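Glyoxylate-induced Protein (Pseudomonas aeruginosa, PDB 1SQ4) is of unknown function but has the double beta-barrel architecture of a bicupin and may act as a ureidoglycine aminohydrolase. Local coordinates at residues 33-38 with 236-241; 115-120 with 155-160; 211-216 with 242-247. All blocks are in the same frame, centred on the assembly; numbering follows the deposited sequence.

Interaction 1: residues 33-38 with 236-241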
ATOM      1  N   ILE A  33       1.239 -20.897  -4.461  1.00 12.26           N
ATOM      2  CA  ILE A  33       0.556 -21.816  -3.554  1.00 12.56           C
ATOM      3  C   ILE A  33       1.537 -22.852  -3.004  1.00 12.26           C
ATOM      4  O   ILE A  33       2.027 -23.716  -3.739  1.00 10.11           O
ATOM      5  CB  ILE A  33      -0.565 -22.564  -4.267  1.00 11.96           C
ATOM      6  CG1 ILE A  33      -1.379 -21.588  -5.098  1.00 12.84           C
ATOM      7  CG2 ILE A  33      -1.468 -23.247  -3.240  1.00 13.60           C
ATOM      8  CD1 ILE A  33      -2.349 -22.307  -5.973  1.00 15.82           C
ATOM      9  N   PRO A  34       1.840 -22.769  -1.702  1.00 12.57           N
ATOM     10  CA  PRO A  34       2.758 -23.671  -1.001  1.00 13.13           C
ATOM     11  C   PRO A  34       2.271 -25.099  -0.953  1.00 12.87           C
ATOM     12  O   PRO A  34       1.071 -25.363  -1.025  1.00 13.37           O
ATOM     13  CB  PRO A  34       2.825 -23.082   0.400  1.00 13.42           C
ATOM     14  CG  PRO A  34       2.612 -21.654   0.161  1.00 15.45           C
ATOM     15  CD  PRO A  34       1.470 -21.652  -0.826  1.00 13.17           C
ATOM     16  N   LYS A  35       3.210 -26.017  -0.796  1.00 11.66           N
ATOM     17  CA  LYS A  35       2.865 -27.421  -0.719  1.00 11.72           C
ATOM     18  C   LYS A  35       2.041 -27.730   0.530  1.00 11.76           C
ATOM     19  O   LYS A  35       1.307 -28.709   0.550  1.00 11.37           O
ATOM     20  CB  LYS A  35       4.135 -28.274  -0.741  1.00 11.23           C
ATOM     21  CG  LYS A  35       5.133 -27.932   0.338  1.00  9.66           C
ATOM     22  CD  LYS A  35       6.456 -28.564   0.010  1.00  9.30           C
ATOM     23  CE  LYS A  35       6.824 -29.589   1.035  1.00  9.11           C
ATOM     24  NZ  LYS A  35       7.007 -28.902   2.326  1.00 10.43           N
ATOM     25  N   GLY A  36       2.152 -26.885   1.556  1.00 11.86           N
ATOM     26  CA  GLY A  36       1.425 -27.100   2.801  1.00 11.46           C
ATOM     27  C   GLY A  36      -0.090 -27.028   2.717  1.00 12.73           C
ATOM     28  O   GLY A  36      -0.796 -27.227   3.702  1.00 12.24           O
ATOM     29  N   VAL A  37      -0.598 -26.747   1.532  1.00 13.56           N
ATOM     30  CA  VAL A  37      -2.028 -26.658   1.357  1.00 15.39           C
ATOM     31  C   VAL A  37      -2.630 -28.053   1.228  1.00 15.97           C
ATOM     32  O   VAL A  37      -3.728 -28.330   1.735  1.00 14.19           O
ATOM     33  CB  VAL A  37      -2.342 -25.850   0.104  1.00 15.61           C
ATOM     34  CG1 VAL A  37      -3.824 -25.581   0.011  1.00 16.61           C
ATOM     35  CG2 VAL A  37      -1.556 -24.563   0.139  1.00 17.98           C
HETATM   36  N   MSE A  38      -1.896 -28.920   0.540  1.00 17.24           N
HETATM   37  CA  MSE A  38      -2.301 -30.298   0.290  1.00 19.61           C
HETATM   38  C   MSE A  38      -2.504 -31.085   1.578  1.00 18.54           C
HETATM   39  O   MSE A  38      -1.667 -31.904   1.938  1.00 18.13           O
HETATM   40  CB  MSE A  38      -1.236 -31.020  -0.529  1.00 24.85           C
HETATM   41  CG  MSE A  38      -0.529 -30.168  -1.543  1.00 30.58           C
HETATM   42 SE   MSE A  38      -1.181 -30.488  -3.305  1.00 43.29          SE
HETATM   43  CE  MSE A  38      -2.427 -28.998  -3.379  1.00 35.90           C
ATOM     44  N   ALA A 236      10.127 -27.852  -4.084  1.00  7.38           N
ATOM     45  CA  ALA A 236       9.319 -28.927  -4.661  1.00  6.87           C
ATOM     46  C   ALA A 236       7.960 -29.034  -3.995  1.00  6.26           C
ATOM     47  O   ALA A 236       7.869 -29.147  -2.777  1.00  8.84           O
ATOM     48  CB  ALA A 236      10.048 -30.247  -4.557  1.00  5.90           C
ATOM     49  N   GLY A 237       6.907 -28.998  -4.802  1.00  4.60           N
ATOM     50  CA  GLY A 237       5.566 -29.087  -4.263  1.00  5.28           C
ATOM     51  C   GLY A 237       4.820 -27.769  -4.357  1.00  6.30           C
ATOM     52  O   GLY A 237       3.593 -27.727  -4.273  1.00  6.85           O
ATOM     53  N   ASP A 238       5.559 -26.680  -4.524  1.00  7.04           N
ATOM     54  CA  ASP A 238       4.928 -25.381  -4.633  1.00  7.13           C
ATOM     55  C   ASP A 238       4.433 -25.188  -6.052  1.00  5.21           C
ATOM     56  O   ASP A 238       5.007 -25.723  -6.997  1.00  6.23           O
ATOM     57  CB  ASP A 238       5.902 -24.258  -4.255  1.00  8.18           C
ATOM     58  CG  ASP A 238       6.322 -24.312  -2.790  1.00  9.82           C
ATOM     59  OD1 ASP A 238       5.704 -25.075  -2.010  1.00 10.39           O
ATOM     60  OD2 ASP A 238       7.267 -23.582  -2.414  1.00 11.58           O
ATOM     61  N   PHE A 239       3.349 -24.430  -6.175  1.00  4.19           N
ATOM     62  CA  PHE A 239       2.733 -24.143  -7.455  1.00  2.78           C
ATOM     63  C   PHE A 239       2.667 -22.629  -7.664  1.00  3.28           C
ATOM     64  O   PHE A 239       2.297 -21.887  -6.752  1.00  2.21           O
ATOM     65  CB  PHE A 239       1.316 -24.725  -7.489  1.00  1.50           C
ATOM     66  CG  PHE A 239       0.601 -24.488  -8.782  1.00  1.00           C
ATOM     67  CD1 PHE A 239       1.002 -25.145  -9.935  1.00  1.00           C
ATOM     68  CD2 PHE A 239      -0.425 -23.559  -8.866  1.00  1.00           C
ATOM     69  CE1 PHE A 239       0.404 -24.883 -11.148  1.00  1.00           C
ATOM     70  CE2 PHE A 239      -1.031 -23.289 -10.083  1.00  1.95           C
ATOM     71  CZ  PHE A 239      -0.611 -23.953 -11.228  1.00  1.99           C
HETATM   72  N   MSE A 240       3.042 -22.175  -8.859  1.00  5.14           N
HETATM   73  CA  MSE A 240       3.000 -20.753  -9.196  1.00  7.18           C
HETATM   74  C   MSE A 240       2.105 -20.573 -10.401  1.00  5.99           C
HETATM   75  O   MSE A 240       2.226 -21.312 -11.373  1.00  7.68           O
HETATM   76  CB  MSE A 240       4.394 -20.222  -9.547  1.00 12.03           C
HETATM   77  CG  MSE A 240       5.447 -20.376  -8.457  1.00 16.13           C
HETATM   78 SE   MSE A 240       7.226 -19.903  -9.091  1.00 25.46          SE
HETATM   79  CE  MSE A 240       7.521 -21.305 -10.363  1.00 18.42           C
ATOM     80  N   TRP A 241       1.212 -19.596 -10.338  1.00  5.86           N
ATOM     81  CA  TRP A 241       0.320 -19.315 -11.452  1.00  6.67           C
ATOM     82  C   TRP A 241       0.598 -17.931 -11.994  1.00  7.07           C
ATOM     83  O   TRP A 241       0.575 -16.959 -11.244  1.00  7.87           O
ATOM     84  CB  TRP A 241      -1.138 -19.390 -11.020  1.00  8.44           C
ATOM     85  CG  TRP A 241      -2.063 -18.960 -12.108  1.00  9.03           C
ATOM     86  CD1 TRP A 241      -2.675 -17.758 -12.230  1.00  9.03           C
ATOM     87  CD2 TRP A 241      -2.403 -19.708 -13.280  1.00  9.26           C
ATOM     88  NE1 TRP A 241      -3.380 -17.702 -13.409  1.00  9.93           N
ATOM     89  CE2 TRP A 241      -3.234 -18.889 -14.071  1.00  8.09           C
ATOM     90  CE3 TRP A 241      -2.092 -20.995 -13.732  1.00  7.42           C
ATOM     91  CZ2 TRP A 241      -3.746 -19.305 -15.292  1.00  6.28           C
ATOM     92  CZ3 TRP A 241      -2.598 -21.412 -14.945  1.00  5.46           C
ATOM     93  CH2 TRP A 241      -3.423 -20.572 -15.709  1.00  7.97           C
TER
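I33 and F239 form an antiparallel hydrogen-bonded pair, with I33 N to F239 O at 2.7 Å and F239 N to I33 O at 2.9 Å, and the two segments stay close as far as K35 and G237. Their side chains leave the ladder on the same face and run side by side. I33 reaches the phenyl ring with CD1, which comes to the ring edge, near its plane, 3.7 Å from F239 CD2. Beyond the pair, segment 33-38 turns through P34 into a short 3-10 segment, and D238 catches the turn. Its OD1 takes the backbone N-H of K35 (K35 N to D238 OD1 2.9 Å); the donor meets OD1 nearly along its C-O bond, but the N-H points off line, with 138° at the hydrogen. The other oxygen, OD2, makes a salt bridge with R23 and accepts from E235 N, so the whole carboxylate is held. K35 lays its aliphatic part over the facing turn: CB sits 3.6 Å from G237 O, and CD rests against A236 O before the chain bends away at chi3 and chi4. G237 has positive phi, 109°, and brings bare backbone against K35. Strand 30-33 lies between strands 25-26 and 239-244; I57 of strand 52-57 packs on both I33 and F239, and F245 of the second subunit touches I33 and V37.

Interaction 2: residues 115-120 with 155-160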
ATOM      1  N   GLY A 115       7.914 -40.796 -13.461  1.00 13.09           N
ATOM      2  CA  GLY A 115       8.570 -40.124 -14.564  1.00 10.69           C
ATOM      3  C   GLY A 115       7.756 -40.374 -15.822  1.00 10.12           C
ATOM      4  O   GLY A 115       7.921 -39.693 -16.835  1.00  8.58           O
ATOM      5  N   GLY A 116       6.855 -41.354 -15.741  1.00 10.36           N
ATOM      6  CA  GLY A 116       6.012 -41.710 -16.873  1.00  8.39           C
ATOM      7  C   GLY A 116       5.104 -40.601 -17.357  1.00  7.61           C
ATOM      8  O   GLY A 116       4.358 -40.014 -16.575  1.00  9.14           O
ATOM      9  N   TYR A 117       5.150 -40.329 -18.656  1.00  7.02           N
ATOM     10  CA  TYR A 117       4.338 -39.267 -19.260  1.00  6.33           C
ATOM     11  C   TYR A 117       3.356 -39.855 -20.271  1.00  4.87           C
ATOM     12  O   TYR A 117       3.734 -40.627 -21.143  1.00  5.24           O
ATOM     13  CB  TYR A 117       5.277 -38.271 -19.952  1.00  6.68           C
ATOM     14  CG  TYR A 117       4.662 -36.982 -20.477  1.00  5.94           C
ATOM     15  CD1 TYR A 117       4.838 -35.777 -19.797  1.00  5.02           C
ATOM     16  CD2 TYR A 117       4.016 -36.950 -21.708  1.00  5.10           C
ATOM     17  CE1 TYR A 117       4.406 -34.567 -20.336  1.00  4.45           C
ATOM     18  CE2 TYR A 117       3.579 -35.750 -22.258  1.00  6.42           C
ATOM     19  CZ  TYR A 117       3.782 -34.557 -21.570  1.00  6.28           C
ATOM     20  OH  TYR A 117       3.391 -33.368 -22.149  1.00  7.30           O
ATOM     21  N   ALA A 118       2.092 -39.478 -20.163  1.00  5.27           N
ATOM     22  CA  ALA A 118       1.088 -39.997 -21.075  1.00  5.08           C
ATOM     23  C   ALA A 118       0.149 -38.908 -21.582  1.00  3.94           C
ATOM     24  O   ALA A 118      -0.342 -38.093 -20.804  1.00  5.14           O
ATOM     25  CB  ALA A 118       0.290 -41.103 -20.386  1.00  3.17           C
ATOM     26  N   PHE A 119      -0.076 -38.890 -22.893  1.00  3.83           N
ATOM     27  CA  PHE A 119      -0.968 -37.918 -23.515  1.00  3.79           C
ATOM     28  C   PHE A 119      -2.198 -38.642 -24.035  1.00  5.32           C
ATOM     29  O   PHE A 119      -2.109 -39.577 -24.838  1.00  6.99           O
ATOM     30  CB  PHE A 119      -0.280 -37.186 -24.669  1.00  3.03           C
ATOM     31  CG  PHE A 119      -1.199 -36.261 -25.421  1.00  4.03           C
ATOM     32  CD1 PHE A 119      -1.740 -36.641 -26.644  1.00  4.94           C
ATOM     33  CD2 PHE A 119      -1.588 -35.041 -24.869  1.00  2.44           C
ATOM     34  CE1 PHE A 119      -2.660 -35.829 -27.298  1.00  3.08           C
ATOM     35  CE2 PHE A 119      -2.506 -34.226 -25.514  1.00  1.09           C
ATOM     36  CZ  PHE A 119      -3.042 -34.623 -26.731  1.00  2.59           C
ATOM     37  N   ILE A 120      -3.352 -38.196 -23.573  1.00  5.47           N
ATOM     38  CA  ILE A 120      -4.601 -38.810 -23.951  1.00  5.04           C
ATOM     39  C   ILE A 120      -5.365 -37.806 -24.767  1.00  3.74           C
ATOM     40  O   ILE A 120      -5.628 -36.714 -24.300  1.00  5.00           O
ATOM     41  CB  ILE A 120      -5.391 -39.160 -22.701  1.00  5.41           C
ATOM     42  CG1 ILE A 120      -4.520 -40.009 -21.780  1.00  5.91           C
ATOM     43  CG2 ILE A 120      -6.660 -39.885 -23.052  1.00  5.57           C
ATOM     44  CD1 ILE A 120      -5.216 -40.373 -20.502  1.00  8.05           C
ATOM     45  N   GLU A 155      -2.380 -37.717 -31.784  1.00 17.18           N
ATOM     46  CA  GLU A 155      -2.362 -39.135 -31.431  1.00 18.53           C
ATOM     47  C   GLU A 155      -1.716 -39.334 -30.075  1.00 17.22           C
ATOM     48  O   GLU A 155      -0.779 -38.628 -29.717  1.00 19.70           O
ATOM     49  CB  GLU A 155      -1.622 -39.943 -32.502  1.00 20.06           C
ATOM     50  CG  GLU A 155      -2.502 -40.309 -33.702  1.00 26.36           C
ATOM     51  CD  GLU A 155      -1.696 -40.614 -34.954  1.00 31.48           C
ATOM     52  OE1 GLU A 155      -0.826 -39.785 -35.326  1.00 33.37           O
ATOM     53  OE2 GLU A 155      -1.940 -41.671 -35.582  1.00 34.21           O
ATOM     54  N   ALA A 156      -2.247 -40.291 -29.322  1.00 15.21           N
ATOM     55  CA  ALA A 156      -1.746 -40.612 -27.997  1.00 11.97           C
ATOM     56  C   ALA A 156      -0.337 -41.156 -28.063  1.00 10.88           C
ATOM     57  O   ALA A 156       0.182 -41.455 -29.132  1.00 10.90           O
ATOM     58  CB  ALA A 156      -2.640 -41.632 -27.337  1.00 10.68           C
ATOM     59  N   PHE A 157       0.283 -41.267 -26.898  1.00 10.25           N
ATOM     60  CA  PHE A 157       1.621 -41.801 -26.793  1.00  8.18           C
ATOM     61  C   PHE A 157       2.011 -41.813 -25.325  1.00  8.17           C
ATOM     62  O   PHE A 157       1.454 -41.068 -24.517  1.00  7.12           O
ATOM     63  CB  PHE A 157       2.592 -40.977 -27.650  1.00  8.88           C
ATOM     64  CG  PHE A 157       2.701 -39.541 -27.253  1.00  7.38           C
ATOM     65  CD1 PHE A 157       3.536 -39.166 -26.212  1.00  7.02           C
ATOM     66  CD2 PHE A 157       1.960 -38.562 -27.906  1.00  8.16           C
ATOM     67  CE1 PHE A 157       3.642 -37.845 -25.827  1.00  7.38           C
ATOM     68  CE2 PHE A 157       2.055 -37.228 -27.530  1.00  7.49           C
ATOM     69  CZ  PHE A 157       2.896 -36.873 -26.484  1.00  8.51           C
ATOM     70  N   VAL A 158       2.934 -42.706 -24.984  1.00  8.25           N
ATOM     71  CA  VAL A 158       3.415 -42.865 -23.618  1.00  7.80           C
ATOM     72  C   VAL A 158       4.938 -42.937 -23.671  1.00 10.15           C
ATOM     73  O   VAL A 158       5.516 -43.455 -24.635  1.00  9.94           O
ATOM     74  CB  VAL A 158       2.871 -44.161 -22.982  1.00  7.42           C
ATOM     75  CG1 VAL A 158       3.313 -44.269 -21.527  1.00  5.69           C
ATOM     76  CG2 VAL A 158       1.356 -44.189 -23.083  1.00  7.90           C
ATOM     77  N   THR A 159       5.579 -42.416 -22.629  1.00  9.53           N
ATOM     78  CA  THR A 159       7.025 -42.389 -22.562  1.00 10.97           C
ATOM     79  C   THR A 159       7.429 -41.929 -21.165  1.00 12.11           C
ATOM     80  O   THR A 159       6.573 -41.793 -20.291  1.00 13.82           O
ATOM     81  CB  THR A 159       7.584 -41.420 -23.636  1.00 10.99           C
ATOM     82  OG1 THR A 159       9.017 -41.396 -23.585  1.00 12.45           O
ATOM     83  CG2 THR A 159       7.036 -40.018 -23.418  1.00  9.60           C
ATOM     84  N   ASN A 160       8.724 -41.709 -20.949  1.00 11.16           N
ATOM     85  CA  ASN A 160       9.215 -41.256 -19.654  1.00 12.62           C
ATOM     86  C   ASN A 160      10.204 -40.108 -19.889  1.00 12.62           C
ATOM     87  O   ASN A 160      11.095 -40.200 -20.730  1.00 13.73           O
ATOM     88  CB  ASN A 160       9.867 -42.427 -18.895  1.00 13.45           C
ATOM     89  CG  ASN A 160      10.194 -42.087 -17.440  1.00 15.10           C
ATOM     90  OD1 ASN A 160      11.021 -41.217 -17.170  1.00 14.87           O
ATOM     91  ND2 ASN A 160       9.540 -42.776 -16.500  1.00 11.90           N
TER
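F119 and F157 make the apolar centre, and it is a methylene rather than a ring that covers the aromatic face: F119 CB lies over one face of the F157 ring, 3.9 Å from its centroid and 23° off the normal. The two rings are tilted only 21° from each other but slid apart, with centroids 5.7 Å distant, so they barely overlap. F157 gets there because chi1 of 61° sets CG between its own backbone N and carbonyl carbon, swinging the phenyl back across the neighbouring strand. Further along the same side of the ring, F157 CE1 comes within 4.1 Å of Y117 CE2, at an oblique approach. The opposite face of the sheet carries a smaller pair, A118 CB against V158 CG2 at 4.2 Å. Strand 157-160 is an outermost strand of this chain's antiparallel sheet in the N-terminal cupin barrel, joined to 116-120, which in turn pairs with 90-98. Backbone bonds stitch this edge: Y117 and T159 are bonded both ways, N-H to carbonyl, and F119 N donates to F157 O at 3.1 Å. At one end of the ladder the amide of N160 lies against the G115-G116 peptide without bonding to it; ND2 donates to P114 O instead, and OD1 accepts from Q162 N. Further out, the phenol OH of Y117 is hydrogen-bonded to V193 O, and at the other end of the ladder E155 OE1 forms a salt bridge with R188.

Interaction 3: residues 211-216 with 242-247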
ATOM      1  N   VAL A 211       3.986 -16.304 -23.002  1.00  9.62           N
ATOM      2  CA  VAL A 211       3.568 -14.929 -22.797  1.00 11.19           C
ATOM      3  C   VAL A 211       2.206 -14.851 -22.114  1.00  9.62           C
ATOM      4  O   VAL A 211       1.936 -13.934 -21.347  1.00  8.63           O
ATOM      5  CB  VAL A 211       3.553 -14.165 -24.152  1.00 12.67           C
ATOM      6  CG1 VAL A 211       2.386 -14.632 -25.001  1.00 17.10           C
ATOM      7  CG2 VAL A 211       3.478 -12.689 -23.917  1.00 13.57           C
HETATM    8  N   MSE A 212       1.354 -15.829 -22.381  1.00 10.63           N
HETATM    9  CA  MSE A 212       0.033 -15.856 -21.779  1.00 12.35           C
HETATM   10  C   MSE A 212       0.078 -16.617 -20.465  1.00 11.50           C
HETATM   11  O   MSE A 212       1.139 -17.063 -20.041  1.00 11.56           O
HETATM   12  CB  MSE A 212      -0.961 -16.486 -22.752  1.00 15.95           C
HETATM   13  CG  MSE A 212      -1.062 -15.719 -24.075  1.00 20.75           C
HETATM   14 SE   MSE A 212      -1.828 -13.939 -23.871  1.00 31.29          SE
HETATM   15  CE  MSE A 212      -0.216 -12.880 -23.908  1.00 26.43           C
ATOM     16  N   GLU A 213      -1.069 -16.756 -19.814  1.00 12.00           N
ATOM     17  CA  GLU A 213      -1.126 -17.444 -18.534  1.00 10.93           C
ATOM     18  C   GLU A 213      -0.766 -18.922 -18.618  1.00  9.58           C
ATOM     19  O   GLU A 213      -1.038 -19.590 -19.609  1.00 10.56           O
ATOM     20  CB  GLU A 213      -2.518 -17.289 -17.923  1.00 13.61           C
ATOM     21  CG  GLU A 213      -3.676 -17.651 -18.857  1.00 18.18           C
ATOM     22  CD  GLU A 213      -4.089 -16.495 -19.766  1.00 20.47           C
ATOM     23  OE1 GLU A 213      -4.451 -15.415 -19.242  1.00 21.05           O
ATOM     24  OE2 GLU A 213      -4.051 -16.664 -21.002  1.00 22.75           O
ATOM     25  N   HIS A 214      -0.130 -19.420 -17.569  1.00  7.64           N
ATOM     26  CA  HIS A 214       0.243 -20.814 -17.505  1.00  6.32           C
ATOM     27  C   HIS A 214       0.667 -21.172 -16.095  1.00  6.59           C
ATOM     28  O   HIS A 214       1.013 -20.298 -15.299  1.00  6.06           O
ATOM     29  CB  HIS A 214       1.353 -21.149 -18.497  1.00  6.12           C
ATOM     30  CG  HIS A 214       2.595 -20.338 -18.331  1.00  5.66           C
ATOM     31  ND1 HIS A 214       2.657 -19.003 -18.661  1.00  7.70           N
ATOM     32  CD2 HIS A 214       3.829 -20.676 -17.896  1.00  5.79           C
ATOM     33  CE1 HIS A 214       3.876 -18.551 -18.437  1.00  7.70           C
ATOM     34  NE2 HIS A 214       4.608 -19.547 -17.971  1.00  8.43           N
ATOM     35  N   GLY A 215       0.621 -22.464 -15.785  1.00  6.34           N
ATOM     36  CA  GLY A 215       0.976 -22.906 -14.455  1.00  4.72           C
ATOM     37  C   GLY A 215       2.349 -23.514 -14.376  1.00  4.63           C
ATOM     38  O   GLY A 215       2.884 -24.000 -15.370  1.00  6.29           O
ATOM     39  N   LEU A 216       2.914 -23.471 -13.175  1.00  3.90           N
ATOM     40  CA  LEU A 216       4.233 -24.017 -12.887  1.00  3.81           C
ATOM     41  C   LEU A 216       4.127 -24.834 -11.621  1.00  3.01           C
ATOM     42  O   LEU A 216       3.604 -24.350 -10.630  1.00  4.21           O
ATOM     43  CB  LEU A 216       5.231 -22.886 -12.650  1.00  3.24           C
ATOM     44  CG  LEU A 216       5.917 -22.273 -13.856  1.00  5.19           C
ATOM     45  CD1 LEU A 216       4.973 -22.169 -15.030  1.00  3.18           C
ATOM     46  CD2 LEU A 216       6.442 -20.894 -13.465  1.00  6.42           C
ATOM     47  N   LEU A 242       0.845 -17.847 -13.299  1.00  8.43           N
ATOM     48  CA  LEU A 242       1.131 -16.577 -13.961  1.00  7.09           C
ATOM     49  C   LEU A 242      -0.021 -16.088 -14.839  1.00  8.88           C
ATOM     50  O   LEU A 242      -0.579 -16.858 -15.616  1.00  8.67           O
ATOM     51  CB  LEU A 242       2.398 -16.703 -14.794  1.00  6.60           C
ATOM     52  CG  LEU A 242       3.678 -16.677 -13.960  1.00  6.93           C
ATOM     53  CD1 LEU A 242       4.324 -18.040 -13.893  1.00  4.00           C
ATOM     54  CD2 LEU A 242       4.631 -15.667 -14.594  1.00  9.12           C
ATOM     55  N   ARG A 243      -0.347 -14.797 -14.715  1.00 10.60           N
ATOM     56  CA  ARG A 243      -1.449 -14.152 -15.437  1.00 11.68           C
ATOM     57  C   ARG A 243      -1.247 -13.838 -16.910  1.00 13.88           C
ATOM     58  O   ARG A 243      -2.151 -14.076 -17.727  1.00 17.94           O
ATOM     59  CB  ARG A 243      -1.867 -12.852 -14.734  1.00 11.23           C
ATOM     60  CG  ARG A 243      -3.089 -12.961 -13.828  1.00 12.23           C
ATOM     61  CD  ARG A 243      -4.344 -12.306 -14.417  1.00 13.59           C
ATOM     62  NE  ARG A 243      -5.522 -12.563 -13.592  1.00 15.56           N
ATOM     63  CZ  ARG A 243      -5.681 -12.092 -12.359  1.00 16.10           C
ATOM     64  NH1 ARG A 243      -6.779 -12.378 -11.663  1.00 16.37           N
ATOM     65  NH2 ARG A 243      -4.744 -11.320 -11.829  1.00 16.12           N
ATOM     66  N   ALA A 244      -0.093 -13.283 -17.251  1.00 12.77           N
ATOM     67  CA  ALA A 244       0.212 -12.917 -18.635  1.00 13.87           C
ATOM     68  C   ALA A 244       1.180 -11.759 -18.600  1.00 15.07           C
ATOM     69  O   ALA A 244       0.991 -10.793 -17.858  1.00 16.16           O
ATOM     70  CB  ALA A 244      -1.037 -12.512 -19.404  1.00 10.07           C
ATOM     71  N   PHE A 245       2.218 -11.880 -19.414  1.00 14.91           N
ATOM     72  CA  PHE A 245       3.260 -10.887 -19.498  1.00 14.10           C
ATOM     73  C   PHE A 245       3.946 -10.732 -18.160  1.00 13.06           C
ATOM     74  O   PHE A 245       4.843  -9.913 -18.015  1.00 15.10           O
ATOM     75  CB  PHE A 245       2.676  -9.564 -19.957  1.00 16.46           C
ATOM     76  CG  PHE A 245       2.094  -9.612 -21.324  1.00 18.13           C
ATOM     77  CD1 PHE A 245       2.918  -9.694 -22.442  1.00 18.99           C
ATOM     78  CD2 PHE A 245       0.716  -9.590 -21.499  1.00 19.99           C
ATOM     79  CE1 PHE A 245       2.377  -9.742 -23.724  1.00 20.11           C
ATOM     80  CE2 PHE A 245       0.161  -9.640 -22.774  1.00 20.46           C
ATOM     81  CZ  PHE A 245       0.995  -9.719 -23.888  1.00 21.61           C
ATOM     82  N   CYS A 246       3.531 -11.526 -17.181  1.00 10.38           N
ATOM     83  CA  CYS A 246       4.149 -11.465 -15.863  1.00 10.85           C
ATOM     84  C   CYS A 246       5.641 -11.790 -15.976  1.00 10.43           C
ATOM     85  O   CYS A 246       6.011 -12.881 -16.401  1.00 12.19           O
ATOM     86  CB  CYS A 246       3.482 -12.464 -14.923  1.00 11.18           C
ATOM     87  SG  CYS A 246       4.187 -12.454 -13.259  1.00 11.20           S
ATOM     88  N   PRO A 247       6.520 -10.845 -15.608  1.00  9.57           N
ATOM     89  CA  PRO A 247       7.959 -11.115 -15.704  1.00  9.60           C
ATOM     90  C   PRO A 247       8.387 -12.330 -14.873  1.00  9.46           C
ATOM     91  O   PRO A 247       7.848 -12.580 -13.793  1.00  7.88           O
ATOM     92  CB  PRO A 247       8.583  -9.815 -15.200  1.00  9.51           C
ATOM     93  CG  PRO A 247       7.556  -8.788 -15.567  1.00  8.57           C
ATOM     94  CD  PRO A 247       6.278  -9.460 -15.176  1.00  8.63           C
TER
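E213 packs along the backbone of L242 and R243, and its side chain can be followed outward. CB starts beside two carbonyls, 3.0 Å from L242 O and 3.2 Å from R243 O. A chi1 of 51° sets CG between the backbone N and the carbonyl carbon, 4.0 Å from R243 O. A bend at chi2 of -85° then doubles the chain back, so CD is still 3.7 Å from that oxygen. At the tip OE1 lies beside R243 O as well, two acceptors with no bond between them, while OE2 has a real partner in a salt bridge to R59 of the third subunit. The strands are joined by H214 N to L242 O at 3.3 Å and L242 N to H214 O at 3.2 Å; beyond them, F245 N donates to V211 O. F245 runs alongside M212, whose bent chain brings its terminal methyl CE obliquely to the phenyl ring. On the face of the sheet that carries H214 and L242, L216 CD2 touches L242 CD1 at 3.6 Å. H214 is steadied by its own strand, ND1 donating to M212 O at 2.8 Å with the acceptor close to the ring plane. Its ring also meets that of H210 at a steep angle and packs on Q248. H210 and H214, with Q248 of strand 248-251, come together much as cupin metal ligands do in many relatives; a similar pocket here is plausible, though not established.

Interactions 1 and 3 belong to the same antiparallel sheet of the C-terminal barrel and share strand 239-244: their centres are 17 Å apart, and they touch where M240 N probably bonds to L216 O at 2.9 Å. Interaction 2 lies in the separate sheet of the N-terminal barrel, 24 Å from interaction 1 and 25 Å from interaction 3 between centres, across the centre of the chain from both. In sequence, 33-38 comes first, both segments of interaction 2 follow, and 211-216 precedes 236-241 and 242-247, so interactions 1 and 3 interleave. An early strand, 30-33, is thus built into the second barrel's sheet, which links the two halves of the bicupin; interaction 2 lies wholly within the first barrel's sheet.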